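Local coordinates for protein diaminopimelate decarboxylase (Aquifex aeolicus, PDB 2P3E) that probably catalyses the pyridoxal-phosphate-dependent decarboxylation of meso-diaminopimelate to L-lysine, the last step of lysine biosynthesis by the diaminopimelate pathway, at residues I247-E252 and P280-M285. Residues are numbered along the deposited sequence; the frame is centred on the assembly and turned at random.
Sequences IKYKPE and PGRSIM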
ATOM      1  N   ILE B 247      10.158  -9.974 -16.746  1.00 13.34           N
ATOM      2  CA  ILE B 247       9.921 -11.376 -16.451  1.00 13.39           C
ATOM      3  C   ILE B 247       8.610 -11.804 -17.073  1.00 13.09           C
ATOM      4  O   ILE B 247       7.801 -10.982 -17.489  1.00 13.51           O
ATOM      5  CB  ILE B 247       9.870 -11.693 -14.927  1.00 12.49           C
ATOM      6  CG1 ILE B 247       8.687 -10.973 -14.260  1.00 12.29           C
ATOM      7  CG2 ILE B 247      11.199 -11.370 -14.254  1.00 14.37           C
ATOM      8  CD1 ILE B 247       8.385 -11.462 -12.817  1.00 12.02           C
ATOM      9  N   LYS B 248       8.396 -13.109 -17.099  1.00 14.07           N
ATOM     10  CA  LYS B 248       7.162 -13.663 -17.622  1.00 13.94           C
ATOM     11  C   LYS B 248       6.041 -13.434 -16.623  1.00 13.65           C
ATOM     12  O   LYS B 248       6.074 -13.941 -15.508  1.00 14.12           O
ATOM     13  CB  LYS B 248       7.342 -15.154 -17.935  1.00 14.14           C
ATOM     14  CG  LYS B 248       6.111 -15.817 -18.623  1.00 14.76           C
ATOM     15  CD  LYS B 248       6.191 -17.343 -18.533  1.00 15.53           C
ATOM     16  CE  LYS B 248       5.110 -18.005 -19.393  1.00 18.21           C
ATOM     17  NZ  LYS B 248       5.413 -17.829 -20.846  1.00 20.01           N
ATOM     18  N   TYR B 249       5.049 -12.642 -17.022  1.00 14.08           N
ATOM     19  CA  TYR B 249       3.811 -12.525 -16.250  1.00 14.24           C
ATOM     20  C   TYR B 249       2.645 -13.236 -16.949  1.00 15.27           C
ATOM     21  O   TYR B 249       1.913 -13.998 -16.327  1.00 15.23           O
ATOM     22  CB  TYR B 249       3.438 -11.054 -16.034  1.00 13.36           C
ATOM     23  CG  TYR B 249       4.219 -10.358 -14.931  1.00 12.61           C
ATOM     24  CD1 TYR B 249       3.976 -10.647 -13.578  1.00 10.50           C
ATOM     25  CD2 TYR B 249       5.164  -9.385 -15.244  1.00 11.75           C
ATOM     26  CE1 TYR B 249       4.689  -9.984 -12.545  1.00 11.65           C
ATOM     27  CE2 TYR B 249       5.882  -8.709 -14.229  1.00 13.32           C
ATOM     28  CZ  TYR B 249       5.644  -9.032 -12.886  1.00 11.41           C
ATOM     29  OH  TYR B 249       6.345  -8.397 -11.884  1.00 13.73           O
ATOM     30  N   LYS B 250       2.478 -12.951 -18.241  1.00 16.22           N
ATOM     31  CA  LYS B 250       1.401 -13.528 -19.039  1.00 17.42           C
ATOM     32  C   LYS B 250       1.859 -14.828 -19.712  1.00 17.80           C
ATOM     33  O   LYS B 250       3.056 -14.989 -20.012  1.00 17.60           O
ATOM     34  CB  LYS B 250       0.914 -12.506 -20.075  1.00 17.28           C
ATOM     35  CG  LYS B 250       0.239 -11.319 -19.463  1.00 19.30           C
ATOM     36  CD  LYS B 250       0.156 -10.184 -20.452  1.00 21.78           C
ATOM     37  CE  LYS B 250      -0.753  -9.112 -19.953  1.00 24.32           C
ATOM     38  NZ  LYS B 250      -0.900  -8.043 -20.970  1.00 27.46           N
ATOM     39  N   PRO B 251       0.922 -15.774 -19.934  1.00 18.72           N
ATOM     40  CA  PRO B 251       1.295 -17.064 -20.541  1.00 19.50           C
ATOM     41  C   PRO B 251       2.067 -16.888 -21.851  1.00 20.20           C
ATOM     42  O   PRO B 251       2.974 -17.678 -22.129  1.00 20.85           O
ATOM     43  CB  PRO B 251      -0.060 -17.731 -20.809  1.00 19.75           C
ATOM     44  CG  PRO B 251      -0.954 -17.151 -19.757  1.00 19.97           C
ATOM     45  CD  PRO B 251      -0.526 -15.707 -19.652  1.00 18.96           C
ATOM     46  N   GLU B 252       1.728 -15.846 -22.610  1.00 20.94           N
ATOM     47  CA  GLU B 252       2.345 -15.543 -23.909  1.00 22.42           C
ATOM     48  C   GLU B 252       3.649 -14.730 -23.835  1.00 22.38           C
ATOM     49  O   GLU B 252       4.320 -14.576 -24.855  1.00 22.42           O
ATOM     50  CB  GLU B 252       1.349 -14.826 -24.835  1.00 22.75           C
ATOM     51  CG  GLU B 252       0.985 -13.379 -24.414  1.00 25.64           C
ATOM     52  CD  GLU B 252      -0.221 -13.300 -23.447  1.00 26.54           C
ATOM     53  OE1 GLU B 252      -0.555 -14.303 -22.784  1.00 25.11           O
ATOM     54  OE2 GLU B 252      -0.835 -12.216 -23.359  1.00 29.06           O
ATOM     55  N   PRO B 280      19.657  -5.819 -10.930  1.00 13.98           N
ATOM     56  CA  PRO B 280      18.391  -6.524 -11.140  1.00 13.72           C
ATOM     57  C   PRO B 280      17.584  -6.664  -9.837  1.00 13.38           C
ATOM     58  O   PRO B 280      18.168  -6.946  -8.783  1.00 13.13           O
ATOM     59  CB  PRO B 280      18.841  -7.908 -11.621  1.00 12.95           C
ATOM     60  CG  PRO B 280      20.173  -8.101 -10.990  1.00 13.11           C
ATOM     61  CD  PRO B 280      20.812  -6.742 -10.975  1.00 13.92           C
ATOM     62  N   GLY B 281      16.266  -6.470  -9.923  1.00 12.73           N
ATOM     63  CA  GLY B 281      15.368  -6.758  -8.788  1.00 13.06           C
ATOM     64  C   GLY B 281      14.341  -7.805  -9.181  1.00 13.43           C
ATOM     65  O   GLY B 281      14.435  -8.979  -8.788  1.00 13.25           O
ATOM     66  N   ARG B 282      13.365  -7.370  -9.978  1.00 13.48           N
ATOM     67  CA  ARG B 282      12.271  -8.216 -10.467  1.00 13.49           C
ATOM     68  C   ARG B 282      12.753  -9.513 -11.154  1.00 13.91           C
ATOM     69  O   ARG B 282      12.144 -10.573 -10.963  1.00 13.14           O
ATOM     70  CB  ARG B 282      11.422  -7.433 -11.472  1.00 13.35           C
ATOM     71  CG  ARG B 282      10.035  -8.022 -11.751  1.00 13.18           C
ATOM     72  CD  ARG B 282       9.388  -7.345 -12.974  1.00 13.95           C
ATOM     73  NE  ARG B 282       9.393  -5.876 -12.879  1.00 13.88           N
ATOM     74  CZ  ARG B 282       8.410  -5.135 -12.363  1.00 15.07           C
ATOM     75  NH1 ARG B 282       7.309  -5.700 -11.856  1.00 15.09           N
ATOM     76  NH2 ARG B 282       8.538  -3.816 -12.337  1.00 15.75           N
ATOM     77  N   SER B 283      13.807  -9.423 -11.982  1.00 14.63           N
ATOM     78  CA  SER B 283      14.291 -10.608 -12.716  1.00 15.74           C
ATOM     79  C   SER B 283      14.930 -11.677 -11.825  1.00 16.71           C
ATOM     80  O   SER B 283      15.138 -12.822 -12.274  1.00 18.81           O
ATOM     81  CB  SER B 283      15.234 -10.248 -13.885  1.00 15.60           C
ATOM     82  OG  SER B 283      16.323  -9.459 -13.450  1.00 16.68           O
ATOM     83  N   ILE B 284      15.257 -11.334 -10.589  1.00 15.36           N
ATOM     84  CA  ILE B 284      15.719 -12.353  -9.632  1.00 15.84           C
ATOM     85  C   ILE B 284      14.565 -12.830  -8.755  1.00 15.51           C
ATOM     86  O   ILE B 284      14.382 -14.036  -8.561  1.00 16.41           O
ATOM     87  CB  ILE B 284      16.899 -11.827  -8.756  1.00 15.60           C
ATOM     88  CG1 ILE B 284      18.166 -11.651  -9.614  1.00 15.41           C
ATOM     89  CG2 ILE B 284      17.147 -12.747  -7.535  1.00 16.16           C
ATOM     90  CD1 ILE B 284      19.330 -10.988  -8.841  1.00 15.24           C
ATOM     91  N   MET B 285      13.760 -11.895  -8.259  1.00 14.88           N
ATOM     92  CA  MET B 285      12.752 -12.220  -7.249  1.00 15.09           C
ATOM     93  C   MET B 285      11.348 -12.551  -7.765  1.00 14.97           C
ATOM     94  O   MET B 285      10.609 -13.296  -7.118  1.00 15.16           O
ATOM     95  CB  MET B 285      12.639 -11.064  -6.242  1.00 14.96           C
ATOM     96  CG  MET B 285      13.775 -11.003  -5.223  1.00 16.34           C
ATOM     97  SD  MET B 285      14.084 -12.582  -4.343  1.00 18.14           S
ATOM     98  CE  MET B 285      12.471 -12.955  -3.712  1.00 21.82           C
TER
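Ile247, in the loop that follows strand 238-240, meets the short helix 282-285, its CA lying 5.8 Å from that of Ser283. Its CG2 methyl rests on the helix backbone, 3.5 Å from Ser283 CA and equally close to Arg282 O. The other branch of the isoleucine lies across the aliphatic part of Arg282 at about a right angle, Ile247 CG1 coming within 3.9 Å of Arg282 CD, and the same CG1 sits over one face of the Tyr249 ring, offset toward its rim. Arg282 extends from its backbone N with CG trans (chi1 -163°) and then bends at chi3, which brings the guanidinium to the phenol. Arg282 NH1 donates to Tyr249 OH at 2.9 Å (N-H...O 159°), the oxygen lying in the guanidinium plane while the ring plane stands 71° to it; Arg282 NH2 bonds Ser207 OG. Shortening Arg282 to an alanine is likely to leave Tyr249 OH without this donor and Ile247 CG1 without the methylenes it packs on. Tyr249 also lies beside Arg318, and Arg282 near Tyr377, both probable substrate ligands. Pro280, Gly281 and Arg282 probably bind pyridoxal phosphate, and Arg282 the substrate too, at the C-terminal strand ends of the TIM-type barrel, as in fold-type III (alanine racemase-like) enzymes.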